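Local coordinates for uncharacterized protein (Nostoc punctiforme, PDB 2QDR) that is of unknown function but adopts the double-stranded beta-helix (cupin) fold and is a putative dioxygenase, at residues A[30-35]-A[212-217]; A[53-58]-A[252-257]; A[96-101]-A[146-151]; A[222-227]-A[273-278]. All blocks are in the same frame, centred on the assembly; numbering follows the deposited sequence.

Contact 1 of 4, residues A[30-35]-A[212-217]; sequences DGRGRM and KDINGG
Asp-30, Arg-32 and Gly-33 of an irregular loop near the chain start lie against Asp-213, Ile-214 and Asn-215, the tip of a beta hairpin of the cupin fold. The hairpin joins strands 205-212 and 218-224, turning through a type I beta turn from Asp-213 to Gly-216, and the contact lies at the surface. Among polar groups, the one hydrogen bond between the segments runs from Asn-215 ND2 to Asp-30 OD1, 2.8 Å long but bent to 128° at the hydrogen and therefore weak; carboxylate and amide planes stand 39° apart. With an alanine at Asn-215, Asp-30 OD1 is likely to lose this donor, and a gap to open beside the Arg-32 chain. Apolar contact is made by Ile-214, whose CG2 sits over one face of the Arg-32 guanidinium, 3.6 Å from NE, while CD1 reaches NH2. A bend at chi3 (67°) carries the guanidinium back over this methyl. The same arginine passes Asn-215 with its aliphatic part: CB faces ND2 at 3.5 Å, and CD lies at the same distance from OD1. Backbone packing is left to Gly-33, which has no side chain to keep Asp-213 at bay. That carboxylate finds its charge partner within its own hairpin, OD1 forming a salt bridge with Arg-211, and it presents CG to Gly-33 CA at 3.9 Å.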
loop_
_atom_site.group_PDB
_atom_site.type_symbol
_atom_site.label_atom_id
_atom_site.label_comp_id
_atom_site.label_asym_id
_atom_site.label_seq_id
_atom_site.Cartn_x
_atom_site.Cartn_y
_atom_site.Cartn_z
ATOM N N ASP A 30 2.207 25.337 24.781
ATOM C CA ASP A 30 2.388 25.220 26.253
ATOM C C ASP A 30 3.850 25.348 26.773
ATOM O O ASP A 30 4.103 25.127 27.954
ATOM C CB ASP A 30 1.693 23.926 26.778
ATOM C CG ASP A 30 2.141 22.635 26.064
ATOM O OD1 ASP A 30 3.166 22.619 25.337
ATOM O OD2 ASP A 30 1.430 21.619 26.244
ATOM N N GLY A 31 4.797 25.709 25.902
ATOM C CA GLY A 31 6.206 25.875 26.297
ATOM C C GLY A 31 7.027 24.639 26.641
ATOM O O GLY A 31 8.183 24.771 27.063
ATOM N N ARG A 32 6.450 23.447 26.456
ATOM C CA ARG A 32 7.125 22.173 26.728
ATOM C C ARG A 32 8.240 21.932 25.705
ATOM O O ARG A 32 9.194 21.198 25.990
ATOM C CB ARG A 32 6.135 21.004 26.675
ATOM C CG ARG A 32 4.971 21.084 27.662
ATOM C CD ARG A 32 3.900 20.051 27.361
ATOM N NE ARG A 32 4.303 18.665 27.575
ATOM C CZ ARG A 32 3.537 17.598 27.320
ATOM N NH1 ARG A 32 2.311 17.723 26.801
ATOM N NH2 ARG A 32 4.008 16.380 27.570
ATOM N N GLY A 33 8.091 22.524 24.513
ATOM C CA GLY A 33 9.083 22.446 23.446
ATOM C C GLY A 33 10.434 23.000 23.869
ATOM O O GLY A 33 11.448 22.543 23.351
ATOM N N ARG A 34 10.440 24.000 24.768
ATOM C CA ARG A 34 11.663 24.598 25.329
ATOM C C ARG A 34 12.621 25.197 24.279
ATOM O O ARG A 34 13.822 25.282 24.510
ATOM C CB ARG A 34 12.381 23.498 26.157
ATOM C CG ARG A 34 11.598 22.854 27.355
ATOM C CD ARG A 34 11.903 23.517 28.686
ATOM N NE ARG A 34 13.332 23.355 29.000
ATOM C CZ ARG A 34 13.978 23.878 30.046
ATOM N NH1 ARG A 34 13.352 24.622 30.966
ATOM N NH2 ARG A 34 15.290 23.645 30.176
HETATM N N MSE A 35 12.073 25.639 23.151
HETATM C CA MSE A 35 12.854 26.174 22.034
HETATM C C MSE A 35 13.008 27.691 22.173
HETATM O O MSE A 35 14.069 28.243 21.878
HETATM C CB MSE A 35 12.135 25.809 20.729
HETATM C CG MSE A 35 13.043 25.314 19.665
HETATM SE SE MSE A 35 12.103 24.806 18.038
HETATM C CE MSE A 35 12.968 23.263 17.701
ATOM N N LYS A 212 12.564 15.722 17.465
ATOM C CA LYS A 212 11.134 16.009 17.554
ATOM C C LYS A 212 10.732 16.294 19.013
ATOM O O LYS A 212 11.059 15.512 19.896
ATOM C CB LYS A 212 10.358 14.825 16.955
ATOM C CG LYS A 212 8.863 15.066 16.722
ATOM C CD LYS A 212 8.140 13.895 16.012
ATOM C CE LYS A 212 8.621 13.636 14.568
ATOM N NZ LYS A 212 7.898 12.502 13.904
ATOM N N ASP A 213 10.053 17.423 19.261
ATOM C CA ASP A 213 9.580 17.829 20.606
ATOM C C ASP A 213 8.522 16.902 21.105
ATOM O O ASP A 213 7.970 16.109 20.339
ATOM C CB ASP A 213 8.868 19.196 20.602
ATOM C CG ASP A 213 9.759 20.351 20.261
ATOM O OD1 ASP A 213 10.957 20.328 20.605
ATOM O OD2 ASP A 213 9.222 21.334 19.706
ATOM N N ILE A 214 8.201 17.032 22.387
ATOM C CA ILE A 214 7.116 16.268 22.977
ATOM C C ILE A 214 5.787 16.846 22.386
ATOM O O ILE A 214 4.779 16.134 22.310
ATOM C CB ILE A 214 7.176 16.278 24.526
ATOM C CG1 ILE A 214 6.344 15.113 25.110
ATOM C CG2 ILE A 214 6.774 17.670 25.081
ATOM C CD1 ILE A 214 6.643 14.785 26.586
ATOM N N ASN A 215 5.809 18.126 21.974
ATOM C CA ASN A 215 4.688 18.818 21.316
ATOM C C ASN A 215 4.612 18.634 19.785
ATOM O O ASN A 215 3.695 19.173 19.151
ATOM C CB ASN A 215 4.758 20.328 21.597
ATOM C CG ASN A 215 4.554 20.679 23.065
ATOM O OD1 ASN A 215 3.924 19.936 23.827
ATOM N ND2 ASN A 215 5.043 21.859 23.453
ATOM N N GLY A 216 5.552 17.903 19.179
ATOM C CA GLY A 216 5.552 17.686 17.722
ATOM C C GLY A 216 6.381 18.661 16.893
ATOM O O GLY A 216 6.544 18.453 15.678
ATOM N N GLY A 217 6.896 19.730 17.516
ATOM C CA GLY A 217 7.776 20.682 16.828
ATOM C C GLY A 217 9.135 20.004 16.672
ATOM O O GLY A 217 9.350 18.921 17.208
#

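Contact 2 of 4, residues A[53-58]-A[252-257]; sequences YQFFDT and GDYRIV
Phe-55 and Tyr-254 project toward each other from strands 54-57 and 254-257, whose axes pass 8.0 Å apart at 54°. This is too wide for backbone pairing: the CA atoms nearest across the gap, of Phe-55 and Ile-256, are 7.6 Å from each other, and the two strands face one another from the two sheets of a cupin double-stranded beta-helix. Strand 54-57 is the outermost strand, within this chain, of the sheet in which it pairs with 260-264, whereas 254-257 pairs with 248-251. The filling between them is mostly aromatic. Phe-55 sets its CB over one face of the Tyr-254 ring in a CH-pi contact, 3.6 Å from the ring centroid, and the two side chains run alongside one another, pointing opposite ways. Beyond CB the phenyl ring leans obliquely to the tyrosine, with centroids 5.3 Å apart and planes at 42°, and brings its CD2 to 3.8 Å from Tyr-254 CG. Tyr-254 reaches across because CG is anti to its backbone N (chi1 -174°), which extends the ring toward the 54-57 backbone. Ile-256 adds the aliphatic part of the contact: its CG1 lies at the edge of the tyrosine ring, in plane, and its CD1 approaches Phe-55 CD1 at 4.3 Å. The isoleucine also comes within about 3 Å, side chain to nearest atom, of an unidentified bound ligand. At the far end of the tyrosine, OH is hydrogen-bonded to ND1 of His-260 and rests beside CA of Phe-56.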
loop_
_atom_site.group_PDB
_atom_site.type_symbol
_atom_site.label_atom_id
_atom_site.label_comp_id
_atom_site.label_asym_id
_atom_site.label_seq_id
_atom_site.Cartn_x
_atom_site.Cartn_y
_atom_site.Cartn_z
ATOM N N TYR A 53 8.197 38.138 8.163
ATOM C CA TYR A 53 9.279 37.257 7.731
ATOM C C TYR A 53 10.492 38.133 7.494
ATOM O O TYR A 53 10.336 39.278 7.054
ATOM C CB TYR A 53 8.928 36.476 6.451
ATOM C CG TYR A 53 8.580 37.325 5.228
ATOM C CD1 TYR A 53 9.570 37.836 4.394
ATOM C CD2 TYR A 53 7.253 37.599 4.902
ATOM C CE1 TYR A 53 9.250 38.618 3.293
ATOM C CE2 TYR A 53 6.926 38.377 3.799
ATOM C CZ TYR A 53 7.928 38.879 2.997
ATOM O OH TYR A 53 7.618 39.645 1.898
ATOM N N GLN A 54 11.682 37.637 7.831
ATOM C CA GLN A 54 12.925 38.388 7.613
ATOM C C GLN A 54 14.000 37.460 7.072
ATOM O O GLN A 54 14.228 36.397 7.644
ATOM C CB GLN A 54 13.433 39.041 8.886
ATOM C CG GLN A 54 12.450 39.973 9.563
ATOM C CD GLN A 54 13.073 40.705 10.728
ATOM O OE1 GLN A 54 14.258 41.021 10.708
ATOM N NE2 GLN A 54 12.269 41.025 11.729
ATOM N N PHE A 55 14.651 37.874 5.980
ATOM C CA PHE A 55 15.700 37.107 5.339
ATOM C C PHE A 55 16.973 37.930 5.250
ATOM O O PHE A 55 16.910 39.121 4.944
ATOM C CB PHE A 55 15.320 36.740 3.904
ATOM C CG PHE A 55 13.917 36.224 3.733
ATOM C CD1 PHE A 55 13.445 35.188 4.516
ATOM C CD2 PHE A 55 13.113 36.683 2.682
ATOM C CE1 PHE A 55 12.154 34.675 4.341
ATOM C CE2 PHE A 55 11.820 36.166 2.478
ATOM C CZ PHE A 55 11.342 35.161 3.317
ATOM N N PHE A 56 18.126 37.305 5.485
ATOM C CA PHE A 56 19.411 38.012 5.382
ATOM C C PHE A 56 20.622 37.079 5.242
ATOM O O PHE A 56 20.588 35.911 5.640
ATOM C CB PHE A 56 19.625 38.977 6.559
ATOM C CG PHE A 56 19.541 38.340 7.908
ATOM C CD1 PHE A 56 18.327 38.274 8.581
ATOM C CD2 PHE A 56 20.680 37.841 8.529
ATOM C CE1 PHE A 56 18.243 37.708 9.839
ATOM C CE2 PHE A 56 20.604 37.267 9.791
ATOM C CZ PHE A 56 19.385 37.208 10.451
ATOM N N ASP A 57 21.682 37.636 4.661
ATOM C CA ASP A 57 22.928 36.948 4.430
ATOM C C ASP A 57 23.705 36.999 5.732
ATOM O O ASP A 57 23.990 38.084 6.226
ATOM C CB ASP A 57 23.701 37.647 3.298
ATOM C CG ASP A 57 24.977 36.915 2.872
ATOM O OD1 ASP A 57 25.283 35.810 3.374
ATOM O OD2 ASP A 57 25.686 37.470 2.001
ATOM N N THR A 58 24.036 35.835 6.292
ATOM C CA THR A 58 24.813 35.766 7.540
ATOM C C THR A 58 26.267 36.244 7.342
ATOM O O THR A 58 26.901 36.658 8.320
ATOM C CB THR A 58 24.790 34.355 8.188
ATOM O OG1 THR A 58 25.332 33.374 7.286
ATOM C CG2 THR A 58 23.364 33.971 8.570
ATOM N N GLY A 252 9.570 35.174 -3.039
ATOM C CA GLY A 252 9.125 36.501 -3.407
ATOM C C GLY A 252 10.217 36.992 -4.326
ATOM O O GLY A 252 10.665 36.251 -5.190
ATOM N N ASP A 253 10.668 38.220 -4.113
ATOM C CA ASP A 253 11.755 38.799 -4.927
ATOM C C ASP A 253 13.141 38.688 -4.221
ATOM O O ASP A 253 14.110 39.268 -4.701
ATOM C CB ASP A 253 11.415 40.236 -5.405
ATOM C CG ASP A 253 11.062 41.184 -4.270
ATOM O OD1 ASP A 253 10.815 40.706 -3.132
ATOM O OD2 ASP A 253 11.000 42.408 -4.528
ATOM N N TYR A 254 13.228 37.924 -3.123
ATOM C CA TYR A 254 14.474 37.694 -2.394
ATOM C C TYR A 254 14.955 36.311 -2.767
ATOM O O TYR A 254 14.147 35.386 -2.839
ATOM C CB TYR A 254 14.268 37.751 -0.877
ATOM C CG TYR A 254 15.555 37.670 -0.067
ATOM C CD1 TYR A 254 16.110 36.443 0.314
ATOM C CD2 TYR A 254 16.213 38.831 0.332
ATOM C CE1 TYR A 254 17.297 36.390 1.069
ATOM C CE2 TYR A 254 17.397 38.787 1.069
ATOM C CZ TYR A 254 17.929 37.574 1.436
ATOM O OH TYR A 254 19.093 37.565 2.165
ATOM N N ARG A 255 16.257 36.164 -3.002
ATOM C CA ARG A 255 16.845 34.868 -3.337
ATOM C C ARG A 255 17.733 34.383 -2.190
ATOM O O ARG A 255 18.804 34.946 -1.945
ATOM C CB ARG A 255 17.644 34.910 -4.635
ATOM C CG ARG A 255 18.332 33.560 -4.918
ATOM C CD ARG A 255 18.941 33.373 -6.284
ATOM N NE ARG A 255 17.968 33.415 -7.371
ATOM C CZ ARG A 255 18.205 33.000 -8.615
ATOM N NH1 ARG A 255 19.389 32.503 -8.985
ATOM N NH2 ARG A 255 17.230 33.081 -9.515
ATOM N N ILE A 256 17.290 33.309 -1.531
ATOM C CA ILE A 256 18.023 32.708 -0.433
ATOM C C ILE A 256 19.048 31.759 -1.039
ATOM O O ILE A 256 18.651 30.837 -1.727
ATOM C CB ILE A 256 17.105 31.912 0.522
ATOM C CG1 ILE A 256 15.990 32.799 1.074
ATOM C CG2 ILE A 256 17.909 31.278 1.699
ATOM C CD1 ILE A 256 15.031 32.069 2.021
ATOM N N VAL A 257 20.337 31.987 -0.774
ATOM C CA VAL A 257 21.437 31.130 -1.259
ATOM C C VAL A 257 22.260 30.675 -0.054
ATOM O O VAL A 257 21.925 31.040 1.065
ATOM C CB VAL A 257 22.333 31.824 -2.321
ATOM C CG1 VAL A 257 21.516 32.188 -3.514
ATOM C CG2 VAL A 257 23.015 33.076 -1.777
#

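Contact 3 of 4, residues A[96-101]-A[146-151]; sequences VVLPPK and WKVLGG
Val-148 packs against Leu-98 and the backbone of Pro-99 and Pro-100. Its CG2 meets Leu-98 CB at 3.5 Å and lies just as far from the carbonyl oxygen of Pro-99, while CG1 lies between the carbonyl oxygens of Pro-99 and Pro-100, at about van der Waals distance from each. With CG1 anti to the backbone N (chi1 173°), CG2 falls beside that N and faces the leucine. Leu-98 then carries the contact inward: CD1 comes obliquely to the Trp-146 ring, 3.8 Å from CZ3, the two side chains crossing at about a right angle. Strands 92-98 and 146-149 belong to separate antiparallel sheets of the cupin double-stranded beta-helix, so apolar side chains join them here without direct backbone pairing. Where the strands run out, a single water ties the two segments together. It donates to Val-148 O (2.8 Å) and to Pro-100 O (3.1 Å), and accepts from Gly-151 N (2.7 Å). Pro-100 CB covers this end, packing on Gly-151 O. In the next shell Phe-102 meets the Trp-146 ring edge-to-face and also touches Val-148, and Leu-98 rests on Ile-156 of strand 154-160.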
loop_
_atom_site.group_PDB
_atom_site.type_symbol
_atom_site.label_atom_id
_atom_site.label_comp_id
_atom_site.label_asym_id
_atom_site.label_seq_id
_atom_site.Cartn_x
_atom_site.Cartn_y
_atom_site.Cartn_z
ATOM N N VAL A 96 28.832 30.530 14.875
ATOM C CA VAL A 96 30.103 30.672 15.582
ATOM C C VAL A 96 31.219 30.023 14.781
ATOM O O VAL A 96 30.951 29.154 13.947
ATOM C CB VAL A 96 30.070 30.076 17.037
ATOM C CG1 VAL A 96 28.991 30.752 17.880
ATOM C CG2 VAL A 96 29.877 28.554 17.059
ATOM N N VAL A 97 32.454 30.473 15.011
ATOM C CA VAL A 97 33.616 29.912 14.336
ATOM C C VAL A 97 34.673 29.634 15.390
ATOM O O VAL A 97 35.201 30.564 16.004
ATOM C CB VAL A 97 34.188 30.829 13.245
ATOM C CG1 VAL A 97 35.396 30.163 12.546
ATOM C CG2 VAL A 97 33.082 31.196 12.253
ATOM N N LEU A 98 34.964 28.351 15.593
ATOM C CA LEU A 98 35.955 27.903 16.553
ATOM C C LEU A 98 37.294 27.733 15.831
ATOM O O LEU A 98 37.330 27.135 14.756
ATOM C CB LEU A 98 35.510 26.587 17.178
ATOM C CG LEU A 98 34.139 26.610 17.861
ATOM C CD1 LEU A 98 33.844 25.252 18.461
ATOM C CD2 LEU A 98 34.034 27.682 18.946
ATOM N N PRO A 99 38.398 28.252 16.410
ATOM C CA PRO A 99 39.697 28.128 15.731
ATOM C C PRO A 99 40.321 26.715 15.779
ATOM O O PRO A 99 39.897 25.902 16.599
ATOM C CB PRO A 99 40.568 29.130 16.491
ATOM C CG PRO A 99 39.998 29.176 17.838
ATOM C CD PRO A 99 38.523 28.992 17.680
ATOM N N PRO A 100 41.323 26.433 14.909
ATOM C CA PRO A 100 42.040 25.141 14.793
ATOM C C PRO A 100 42.438 24.409 16.085
ATOM O O PRO A 100 42.151 23.219 16.205
ATOM C CB PRO A 100 43.313 25.535 14.033
ATOM C CG PRO A 100 42.880 26.619 13.154
ATOM C CD PRO A 100 41.837 27.395 13.908
ATOM N N LYS A 101 43.067 25.110 17.027
ATOM C CA LYS A 101 43.507 24.504 18.294
ATOM C C LYS A 101 42.488 24.671 19.441
ATOM O O LYS A 101 42.867 24.552 20.609
ATOM C CB LYS A 101 44.887 25.056 18.704
ATOM C CG LYS A 101 46.001 24.824 17.681
ATOM N N TRP A 146 35.945 18.742 24.768
ATOM C CA TRP A 146 35.614 18.903 23.351
ATOM C C TRP A 146 36.622 19.814 22.636
ATOM O O TRP A 146 37.204 20.698 23.255
ATOM C CB TRP A 146 34.127 19.308 23.186
ATOM C CG TRP A 146 33.688 20.557 23.842
ATOM C CD1 TRP A 146 33.554 20.779 25.184
ATOM C CD2 TRP A 146 33.201 21.726 23.191
ATOM N NE1 TRP A 146 33.081 22.046 25.408
ATOM C CE2 TRP A 146 32.847 22.647 24.199
ATOM C CE3 TRP A 146 33.061 22.101 21.852
ATOM C CZ2 TRP A 146 32.364 23.927 23.908
ATOM C CZ3 TRP A 146 32.576 23.366 21.561
ATOM C CH2 TRP A 146 32.236 24.266 22.586
ATOM N N LYS A 147 36.838 19.546 21.346
ATOM C CA LYS A 147 37.828 20.260 20.530
ATOM C C LYS A 147 37.537 20.275 19.039
ATOM O O LYS A 147 36.708 19.503 18.555
ATOM C CB LYS A 147 39.193 19.572 20.698
ATOM C CG LYS A 147 39.206 18.095 20.232
ATOM C CD LYS A 147 40.521 17.405 20.474
ATOM C CE LYS A 147 40.402 15.936 20.102
ATOM N NZ LYS A 147 41.666 15.189 20.323
ATOM N N VAL A 148 38.262 21.136 18.322
ATOM C CA VAL A 148 38.143 21.245 16.875
ATOM C C VAL A 148 39.130 20.238 16.280
ATOM O O VAL A 148 40.252 20.116 16.760
ATOM C CB VAL A 148 38.390 22.678 16.353
ATOM C CG1 VAL A 148 38.431 22.717 14.828
ATOM C CG2 VAL A 148 37.304 23.620 16.854
ATOM N N LEU A 149 38.687 19.528 15.239
ATOM C CA LEU A 149 39.472 18.509 14.555
ATOM C C LEU A 149 39.996 18.959 13.208
ATOM O O LEU A 149 39.504 19.930 12.629
ATOM C CB LEU A 149 38.601 17.280 14.302
ATOM C CG LEU A 149 38.057 16.519 15.502
ATOM C CD1 LEU A 149 37.020 15.505 15.029
ATOM C CD2 LEU A 149 39.183 15.850 16.280
ATOM N N GLY A 150 41.003 18.232 12.727
ATOM C CA GLY A 150 41.616 18.475 11.426
ATOM C C GLY A 150 42.514 19.673 11.207
ATOM O O GLY A 150 42.910 19.917 10.072
ATOM N N GLY A 151 42.843 20.422 12.259
ATOM C CA GLY A 151 43.713 21.599 12.129
ATOM C C GLY A 151 43.183 22.760 11.293
ATOM O O GLY A 151 43.958 23.581 10.817
HETATM O O HOH W 1 42.368 20.403 14.915
#

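Contact 4 of 4, residues A[222-227]-A[273-278]; sequences LAILPH and HITDDG
The imidazole of His-227 meets Asp-276 obliquely, its CD2 3.8 Å from the aspartate's carbonyl oxygen. Both ring nitrogens are engaged by another chain: ND1 by Lys-208 and NE2 by His-132 of the third subunit, whose ring also meets that of His-227. The neighbouring Pro-226 ring lays CB on Asp-276 O at 3.4 Å and CG on Asp-277 O. Between the backbones runs one weak hydrogen bond, His-227 N to Asp-276 O, 3.3 Å long though nearly straight at 167°. Strands 218-224 and 268-275 lie in different sheets of the cupin barrel, and near their ends Ile-224 CG2 touches Thr-275 CG2 at 3.8 Å. Thr-275 OG1, anti to its backbone N (chi1 170°), turns to the following bend and accepts from Gly-278 N at 2.8 Å, an ST motif; it is also hydrogen-bonded to Tyr-248 O. A valine in place of Thr-275 would probably leave Gly-278 N and Tyr-248 O without this partner and the bend less firmly set. Gly-278 has backbone angles that call for glycine, and its CA packs against Ile-224 O. The Thr-275 hydroxyl helps to hold the bend, while Asp-276 OD2, salt-bridged to Lys-131 of the third subunit, serves the subunit interface.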
loop_
_atom_site.group_PDB
_atom_site.type_symbol
_atom_site.label_atom_id
_atom_site.label_comp_id
_atom_site.label_asym_id
_atom_site.label_seq_id
_atom_site.Cartn_x
_atom_site.Cartn_y
_atom_site.Cartn_z
ATOM N N LEU A 222 15.726 19.882 5.093
ATOM C CA LEU A 222 14.762 19.880 3.991
ATOM C C LEU A 222 15.522 19.894 2.676
ATOM O O LEU A 222 16.351 20.776 2.451
ATOM C CB LEU A 222 13.851 21.107 4.044
ATOM C CG LEU A 222 12.751 21.250 2.970
ATOM C CD1 LEU A 222 11.713 20.167 3.103
ATOM C CD2 LEU A 222 12.082 22.620 3.057
ATOM N N ALA A 223 15.234 18.924 1.815
ATOM C CA ALA A 223 15.856 18.829 0.510
ATOM C C ALA A 223 14.776 19.194 -0.477
ATOM O O ALA A 223 13.774 18.470 -0.573
ATOM C CB ALA A 223 16.370 17.440 0.234
ATOM N N ILE A 224 14.946 20.323 -1.166
ATOM C CA ILE A 224 13.985 20.766 -2.167
ATOM C C ILE A 224 14.533 20.316 -3.498
ATOM O O ILE A 224 15.678 20.627 -3.830
ATOM C CB ILE A 224 13.765 22.282 -2.183
ATOM C CG1 ILE A 224 13.252 22.743 -0.806
ATOM C CG2 ILE A 224 12.792 22.665 -3.338
ATOM C CD1 ILE A 224 12.974 24.220 -0.687
ATOM N N LEU A 225 13.724 19.580 -4.252
ATOM C CA LEU A 225 14.150 19.099 -5.554
ATOM C C LEU A 225 14.139 20.232 -6.563
ATOM O O LEU A 225 13.514 21.265 -6.312
ATOM C CB LEU A 225 13.217 17.987 -6.048
ATOM C CG LEU A 225 13.162 16.714 -5.197
ATOM C CD1 LEU A 225 12.145 15.707 -5.738
ATOM C CD2 LEU A 225 14.517 16.092 -5.137
ATOM N N PRO A 226 14.845 20.068 -7.702
ATOM C CA PRO A 226 14.811 21.103 -8.744
ATOM C C PRO A 226 13.390 21.351 -9.294
ATOM O O PRO A 226 12.464 20.630 -8.959
ATOM C CB PRO A 226 15.702 20.518 -9.844
ATOM C CG PRO A 226 16.577 19.563 -9.166
ATOM C CD PRO A 226 15.755 18.966 -8.078
ATOM N N HIS A 227 13.232 22.367 -10.130
ATOM C CA HIS A 227 11.931 22.747 -10.718
ATOM C C HIS A 227 10.778 22.841 -9.692
ATOM O O HIS A 227 9.653 22.428 -9.981
ATOM C CB HIS A 227 11.495 21.800 -11.859
ATOM C CG HIS A 227 12.528 21.596 -12.917
ATOM N ND1 HIS A 227 12.666 20.407 -13.599
ATOM C CD2 HIS A 227 13.531 22.394 -13.349
ATOM C CE1 HIS A 227 13.662 20.507 -14.460
ATOM N NE2 HIS A 227 14.204 21.703 -14.327
ATOM N N HIS A 273 7.419 30.368 -3.177
ATOM C CA HIS A 273 8.754 29.781 -3.223
ATOM C C HIS A 273 9.010 29.161 -4.577
ATOM O O HIS A 273 8.215 28.332 -5.027
ATOM C CB HIS A 273 8.915 28.672 -2.202
ATOM C CG HIS A 273 8.981 29.133 -0.781
ATOM N ND1 HIS A 273 7.926 29.738 -0.128
ATOM C CD2 HIS A 273 9.955 28.976 0.146
ATOM C CE1 HIS A 273 8.269 29.986 1.125
ATOM N NE2 HIS A 273 9.492 29.524 1.320
ATOM N N ILE A 274 10.108 29.548 -5.228
ATOM C CA ILE A 274 10.468 28.991 -6.535
ATOM C C ILE A 274 11.978 28.751 -6.591
ATOM O O ILE A 274 12.754 29.561 -6.100
ATOM C CB ILE A 274 10.029 29.886 -7.741
ATOM C CG1 ILE A 274 8.553 30.333 -7.621
ATOM C CG2 ILE A 274 10.286 29.148 -9.085
ATOM C CD1 ILE A 274 8.007 31.194 -8.790
ATOM N N THR A 275 12.374 27.618 -7.175
ATOM C CA THR A 275 13.788 27.266 -7.356
ATOM C C THR A 275 13.948 26.228 -8.465
ATOM O O THR A 275 13.365 25.151 -8.404
ATOM C CB THR A 275 14.483 26.779 -6.062
ATOM O OG1 THR A 275 15.766 26.238 -6.403
ATOM C CG2 THR A 275 13.699 25.714 -5.327
ATOM N N ASP A 276 14.709 26.594 -9.492
ATOM C CA ASP A 276 14.969 25.715 -10.620
ATOM C C ASP A 276 16.086 24.728 -10.306
ATOM O O ASP A 276 16.152 23.685 -10.938
ATOM C CB ASP A 276 15.332 26.527 -11.868
ATOM C CG ASP A 276 14.188 27.402 -12.365
ATOM O OD1 ASP A 276 12.997 27.089 -12.127
ATOM O OD2 ASP A 276 14.489 28.398 -13.043
ATOM N N ASP A 277 16.949 25.056 -9.343
ATOM C CA ASP A 277 18.090 24.212 -8.953
ATOM C C ASP A 277 17.844 23.321 -7.739
ATOM O O ASP A 277 18.436 22.242 -7.643
ATOM C CB ASP A 277 19.318 25.102 -8.659
ATOM C CG ASP A 277 19.818 25.864 -9.889
ATOM O OD1 ASP A 277 19.233 25.733 -10.989
ATOM O OD2 ASP A 277 20.798 26.628 -9.745
ATOM N N GLY A 278 17.002 23.772 -6.809
ATOM C CA GLY A 278 16.716 23.025 -5.593
ATOM C C GLY A 278 17.731 23.427 -4.532
ATOM O O GLY A 278 18.484 24.388 -4.731
#

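How the contacts relate
Contact 1 is a surface contact, contacts 2 and 3 are partly buried, and contact 4 is buried. Contacts 2 and 4 share elements: each bridges the same two sheets of one barrel, their centres are about 15 Å apart, and each has an isoleucine near an unidentified bound ligand. Contact 1 involves the turn leading into strand 218-224, contact 4 that strand's other end. Contact 3 joins different sheets, about 33 Å from contact 4 between centres, in what looks like a second cupin barrel. Chemistry follows place: a weak amide-carboxylate bond at the surface, aromatic filling in contact 2, apolar packing with a bridging water in contact 3, and hydroxyl-held backbone beside another subunit in contact 4.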